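Long-range contacts in cysteine protease S273R (African swine fever virus pig/Kenya/KEN-50/1950, PDB 6LJ9), which probably acts as a cysteine protease that matures the viral pp220 and pp62 polyproteins into core-shell proteins and blunts host innate immune signalling: residues B[184-189]-B[218-223]; B[31-36]-B[55-60]. All coordinates share one frame; numbering follows the deposited sequence.

Contact 1: residues B[184-189]-B[218-223]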
loop_
_atom_site.group_PDB
_atom_site.type_symbol
_atom_site.label_atom_id
_atom_site.label_comp_id
_atom_site.label_asym_id
_atom_site.label_seq_id
_atom_site.Cartn_x
_atom_site.Cartn_y
_atom_site.Cartn_z
ATOM N N GLU B 184 16.714 6.490 -7.779
ATOM C CA GLU B 184 16.412 7.060 -9.084
ATOM C C GLU B 184 16.512 8.579 -9.046
ATOM O O GLU B 184 16.046 9.220 -8.099
ATOM C CB GLU B 184 15.016 6.634 -9.544
ATOM C CG GLU B 184 14.778 5.135 -9.446
ATOM C CD GLU B 184 13.315 4.765 -9.577
ATOM O OE1 GLU B 184 12.518 5.627 -9.999
ATOM O OE2 GLU B 184 12.962 3.612 -9.253
ATOM N N TYR B 185 17.125 9.141 -10.085
ATOM C CA TYR B 185 17.207 10.582 -10.293
ATOM C C TYR B 185 16.597 10.896 -11.650
ATOM O O TYR B 185 17.108 10.445 -12.681
ATOM C CB TYR B 185 18.658 11.070 -10.220
ATOM C CG TYR B 185 18.855 12.519 -10.618
ATOM C CD1 TYR B 185 19.094 12.871 -11.943
ATOM C CD2 TYR B 185 18.811 13.534 -9.672
ATOM C CE1 TYR B 185 19.278 14.188 -12.312
ATOM C CE2 TYR B 185 18.995 14.858 -10.034
ATOM C CZ TYR B 185 19.227 15.178 -11.357
ATOM O OH TYR B 185 19.411 16.490 -11.735
ATOM N N PHE B 186 15.510 11.662 -11.652
ATOM C CA PHE B 186 14.799 12.010 -12.876
ATOM C C PHE B 186 14.967 13.497 -13.157
ATOM O O PHE B 186 14.608 14.334 -12.323
ATOM C CB PHE B 186 13.318 11.647 -12.776
ATOM C CG PHE B 186 12.503 12.119 -13.944
ATOM C CD1 PHE B 186 12.667 11.549 -15.196
ATOM C CD2 PHE B 186 11.574 13.135 -13.793
ATOM C CE1 PHE B 186 11.920 11.984 -16.275
ATOM C CE2 PHE B 186 10.823 13.573 -14.866
ATOM C CZ PHE B 186 10.996 12.998 -16.110
ATOM N N ASN B 187 15.514 13.816 -14.328
ATOM C CA ASN B 187 15.632 15.187 -14.817
ATOM C C ASN B 187 14.875 15.263 -16.136
ATOM O O ASN B 187 15.266 14.623 -17.117
ATOM C CB ASN B 187 17.097 15.590 -14.994
ATOM C CG ASN B 187 17.274 17.083 -15.239
ATOM O OD1 ASN B 187 16.443 17.728 -15.880
ATOM N ND2 ASN B 187 18.368 17.637 -14.726
ATOM N N SER B 188 13.793 16.044 -16.158
ATOM C CA SER B 188 12.979 16.149 -17.363
ATOM C C SER B 188 13.736 16.780 -18.524
ATOM O O SER B 188 13.339 16.601 -19.680
ATOM C CB SER B 188 11.712 16.955 -17.076
ATOM O OG SER B 188 12.030 18.271 -16.661
ATOM N N ALA B 189 14.814 17.516 -18.249
ATOM C CA ALA B 189 15.589 18.130 -19.318
ATOM C C ALA B 189 16.623 17.182 -19.908
ATOM O O ALA B 189 17.101 17.424 -21.022
ATOM C CB ALA B 189 16.278 19.398 -18.808
ATOM N N LEU B 218 20.506 4.921 -10.387
ATOM C CA LEU B 218 20.045 5.103 -11.757
ATOM C C LEU B 218 19.777 6.572 -12.036
ATOM O O LEU B 218 19.103 7.244 -11.250
ATOM C CB LEU B 218 18.779 4.283 -12.015
ATOM C CG LEU B 218 18.149 4.446 -13.397
ATOM C CD1 LEU B 218 19.006 3.790 -14.469
ATOM C CD2 LEU B 218 16.753 3.870 -13.392
ATOM N N ALA B 219 20.295 7.056 -13.161
ATOM C CA ALA B 219 20.060 8.420 -13.621
ATOM C C ALA B 219 19.081 8.351 -14.789
ATOM O O ALA B 219 19.454 7.980 -15.905
ATOM C CB ALA B 219 21.368 9.092 -14.023
ATOM N N VAL B 220 17.823 8.697 -14.525
ATOM C CA VAL B 220 16.794 8.708 -15.559
ATOM C C VAL B 220 16.891 10.021 -16.321
ATOM O O VAL B 220 16.064 10.922 -16.143
ATOM C CB VAL B 220 15.390 8.509 -14.957
ATOM C CG1 VAL B 220 14.365 8.271 -16.058
ATOM C CG2 VAL B 220 15.396 7.354 -13.966
ATOM N N THR B 221 17.918 10.146 -17.164
ATOM C CA THR B 221 18.171 11.364 -17.924
ATOM C C THR B 221 18.449 11.050 -19.390
ATOM O O THR B 221 19.200 11.771 -20.052
ATOM C CB THR B 221 19.336 12.155 -17.326
ATOM O OG1 THR B 221 20.525 11.357 -17.364
ATOM C CG2 THR B 221 19.039 12.546 -15.884
ATOM N N ASN B 222 17.851 9.978 -19.912
ATOM C CA ASN B 222 18.132 9.567 -21.283
ATOM C C ASN B 222 17.355 10.404 -22.293
ATOM O O ASN B 222 17.875 10.726 -23.367
ATOM C CB ASN B 222 17.812 8.081 -21.459
ATOM C CG ASN B 222 18.248 7.545 -22.810
ATOM O OD1 ASN B 222 19.439 7.384 -23.071
ATOM N ND2 ASN B 222 17.280 7.253 -23.671
ATOM N N ILE B 223 16.119 10.769 -21.965
ATOM C CA ILE B 223 15.245 11.521 -22.859
ATOM C C ILE B 223 15.102 12.942 -22.334
ATOM O O ILE B 223 14.971 13.160 -21.124
ATOM C CB ILE B 223 13.865 10.846 -22.993
ATOM C CG1 ILE B 223 13.989 9.508 -23.718
ATOM C CG2 ILE B 223 12.882 11.750 -23.723
ATOM C CD1 ILE B 223 12.657 8.866 -24.012
HETATM O O HOH W 1 15.105 12.573 -18.375
#
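Leu218 O is gripped from two neighbouring positions: Tyr185 N donates to it at 3.0 Å, and Glu184 CA adds a longer C-H...O contact at 3.5 Å. This is parallel pairing between strands 181-186 and 215-220, the two strands of a beta-alpha-beta unit linked through helix 195-208, at one margin of the mixed sheet in the Ulp1-like catalytic domain. Next, Val220 N donates to Tyr185 O, and a weak third bond runs from Asn187 N to Val220 O at 3.5 Å. Side chains sort by face. Phe186 and Val220 share one, with Phe186 CD1 3.8 Å from Val220 CG1, and there Tyr239 stacks on the Phe186 ring while Phe252 meets it edge-to-face. On the face that carries Tyr185, the edge of its ring meets Thr221 CG2, which lies in the ring plane and 3.9 Å from Tyr185 CE1. The same methyl also touches Asn187 CB. Asn187, an inferred active-site residue, turns its CG away from its own backbone N (chi1 -169°), and its carboxamide leads away from 218-223. Its OD1 accepts from His168 NE2, probably the catalytic histidine, and closes an Asx turn by taking a second bond from Ala189 N at 2.9 Å, the donor tilted 25° from the carbonyl plane.

Contact 2: residues B[31-36]-B[55-60]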
loop_
_atom_site.group_PDB
_atom_site.type_symbol
_atom_site.label_atom_id
_atom_site.label_comp_id
_atom_site.label_asym_id
_atom_site.label_seq_id
_atom_site.Cartn_x
_atom_site.Cartn_y
_atom_site.Cartn_z
ATOM N N LYS B 31 -24.082 21.331 5.215
ATOM C CA LYS B 31 -25.342 21.828 5.762
ATOM C C LYS B 31 -25.258 23.313 6.088
ATOM O O LYS B 31 -26.132 24.096 5.699
ATOM C CB LYS B 31 -25.718 21.033 7.012
ATOM C CG LYS B 31 -26.125 19.595 6.757
ATOM C CD LYS B 31 -26.081 18.784 8.042
ATOM C CE LYS B 31 -26.922 17.524 7.931
ATOM N NZ LYS B 31 -26.572 16.717 6.730
ATOM N N GLU B 32 -24.211 23.719 6.807
ATOM C CA GLU B 32 -24.107 25.092 7.287
ATOM C C GLU B 32 -23.889 26.100 6.165
ATOM O O GLU B 32 -24.194 27.283 6.349
ATOM C CB GLU B 32 -22.971 25.198 8.306
ATOM C CG GLU B 32 -23.086 24.228 9.472
ATOM C CD GLU B 32 -23.982 24.745 10.579
ATOM O OE1 GLU B 32 -23.452 25.128 11.643
ATOM O OE2 GLU B 32 -25.215 24.779 10.383
ATOM N N LEU B 33 -23.373 25.668 5.013
ATOM C CA LEU B 33 -23.070 26.573 3.908
ATOM C C LEU B 33 -23.883 26.257 2.658
ATOM O O LEU B 33 -23.469 26.617 1.551
ATOM C CB LEU B 33 -21.575 26.539 3.584
ATOM C CG LEU B 33 -20.627 26.859 4.739
ATOM C CD1 LEU B 33 -19.177 26.781 4.291
ATOM C CD2 LEU B 33 -20.941 28.229 5.316
ATOM N N THR B 34 -25.034 25.599 2.809
ATOM C CA THR B 34 -25.850 25.256 1.648
ATOM C C THR B 34 -26.384 26.499 0.946
ATOM O O THR B 34 -26.670 26.457 -0.256
ATOM C CB THR B 34 -27.007 24.352 2.069
ATOM O OG1 THR B 34 -27.861 24.105 0.945
ATOM C CG2 THR B 34 -27.812 25.010 3.177
ATOM N N SER B 35 -26.529 27.610 1.675
ATOM C CA SER B 35 -26.992 28.846 1.055
ATOM C C SER B 35 -25.945 29.412 0.103
ATOM O O SER B 35 -26.275 29.831 -1.013
ATOM C CB SER B 35 -27.344 29.873 2.131
ATOM O OG SER B 35 -27.621 31.138 1.554
ATOM N N PHE B 36 -24.678 29.431 0.524
ATOM C CA PHE B 36 -23.626 29.986 -0.320
ATOM C C PHE B 36 -23.261 29.044 -1.460
ATOM O O PHE B 36 -22.913 29.504 -2.555
ATOM C CB PHE B 36 -22.386 30.300 0.517
ATOM C CG PHE B 36 -22.560 31.459 1.456
ATOM C CD1 PHE B 36 -22.455 32.761 0.995
ATOM C CD2 PHE B 36 -22.814 31.249 2.801
ATOM C CE1 PHE B 36 -22.608 33.830 1.855
ATOM C CE2 PHE B 36 -22.968 32.314 3.667
ATOM C CZ PHE B 36 -22.865 33.607 3.193
ATOM N N PRO B 55 -14.622 35.895 0.850
ATOM C CA PRO B 55 -14.634 36.673 2.102
ATOM C C PRO B 55 -15.987 36.702 2.795
ATOM O O PRO B 55 -16.034 36.769 4.030
ATOM C CB PRO B 55 -14.197 38.073 1.647
ATOM C CG PRO B 55 -14.488 38.109 0.177
ATOM C CD PRO B 55 -14.244 36.718 -0.310
ATOM N N ALA B 56 -17.088 36.653 2.042
ATOM C CA ALA B 56 -18.406 36.624 2.670
ATOM C C ALA B 56 -18.652 35.297 3.378
ATOM O O ALA B 56 -19.274 35.263 4.446
ATOM C CB ALA B 56 -19.492 36.887 1.628
ATOM N N VAL B 57 -18.176 34.193 2.797
ATOM C CA VAL B 57 -18.330 32.891 3.437
ATOM C C VAL B 57 -17.420 32.786 4.655
ATOM O O VAL B 57 -17.778 32.164 5.663
ATOM C CB VAL B 57 -18.059 31.763 2.425
ATOM C CG1 VAL B 57 -18.210 30.398 3.084
ATOM C CG2 VAL B 57 -18.991 31.889 1.229
ATOM N N LYS B 58 -16.231 33.391 4.584
ATOM C CA LYS B 58 -15.328 33.390 5.731
ATOM C C LYS B 58 -15.950 34.107 6.923
ATOM O O LYS B 58 -15.774 33.687 8.073
ATOM C CB LYS B 58 -13.996 34.039 5.356
ATOM C CG LYS B 58 -13.109 33.192 4.458
ATOM C CD LYS B 58 -11.823 33.931 4.117
ATOM C CE LYS B 58 -10.842 33.034 3.382
ATOM N NZ LYS B 58 -9.597 33.762 3.011
ATOM N N ALA B 59 -16.681 35.195 6.668
ATOM C CA ALA B 59 -17.327 35.921 7.756
ATOM C C ALA B 59 -18.479 35.119 8.348
ATOM O O ALA B 59 -18.650 35.079 9.572
ATOM C CB ALA B 59 -17.814 37.282 7.261
ATOM N N TYR B 60 -19.277 34.472 7.494
ATOM C CA TYR B 60 -20.374 33.645 7.989
ATOM C C TYR B 60 -19.848 32.445 8.765
ATOM O O TYR B 60 -20.461 32.015 9.751
ATOM C CB TYR B 60 -21.255 33.192 6.824
ATOM C CG TYR B 60 -22.491 32.424 7.244
ATOM C CD1 TYR B 60 -23.667 33.088 7.566
ATOM C CD2 TYR B 60 -22.483 31.037 7.310
ATOM C CE1 TYR B 60 -24.800 32.393 7.950
ATOM C CE2 TYR B 60 -23.611 30.332 7.692
ATOM C CZ TYR B 60 -24.766 31.016 8.010
ATOM O OH TYR B 60 -25.890 30.319 8.390
#
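Glu32, at the end of helix 27-32, meets Tyr60 through its backbone: Glu32 O lies 3.4 Å from Tyr60 CE2, approaching the ring obliquely. Leu33 follows, being both the first residue to leave helical geometry after helix 27-32 and the N-cap of helix 34-37. Its CD1 reaches Val57 CG1 at 3.9 Å, while CD2, also near Val57, lies 3.8 Å from Tyr60 CD2, the leucine and tyrosine side chains running alongside one another in opposite senses. Ile52, Leu66 and Leu68 also touch Leu33, and Leu68 reaches Val57 as well, bringing in helix 68-75. The contact thus illustrates how short helices in the N-terminal part of the chain associate: a broken helical segment, 27-32 and 34-37, is laid against helix 55-64 by apolar and aromatic side chains, with no hydrogen bond between the two segments. Phe36, three residues on from Leu33, is wedged between residues one turn apart on the partner helix. Over one of its faces sits Val57 CG2, 3.9 Å from the ring centroid and 28° off the normal, a CH-pi contact. Val57 can serve both neighbours because, with CG1 anti to its backbone N (chi1 180°), its methyls fork, CG1 to Leu33 and CG2 to Phe36. The Phe36 edge is turned into the face of Tyr60 as an offset edge-to-face pair, the planes at 62° and the centroids 5.4 Å apart. CE2 makes the closest approach in that pair, coming within 3.6 Å of Tyr60 CG. Lys39 adds a cation-pi interaction to the Phe36 ring, and on the helix 55-64 side Ala56 CB stands 4.4 Å from Phe36 CE1.

The two contacts illustrate two ways of joining distant sequence, backbone pairing in a buried contact and side-chain packing between helices in a partly buried one. They follow one another along the chain, 31-36 with 55-60 closing before 184-189 meets 218-223, and lie on opposite sides of the chain's centre, their own centres about 18 Å (contact 1) and 30 Å (contact 2) from it. Those centres are about 47 Å apart, the nearest atoms about 33 Å. Contact 1 belongs to the probable active site: the Asn187 side chain comes within about 3 Å of that of His168, and the Ser188 side chain within about 3 Å of that of Gln226, a predicted substrate-binding residue. Contact 2 lies away from these sites.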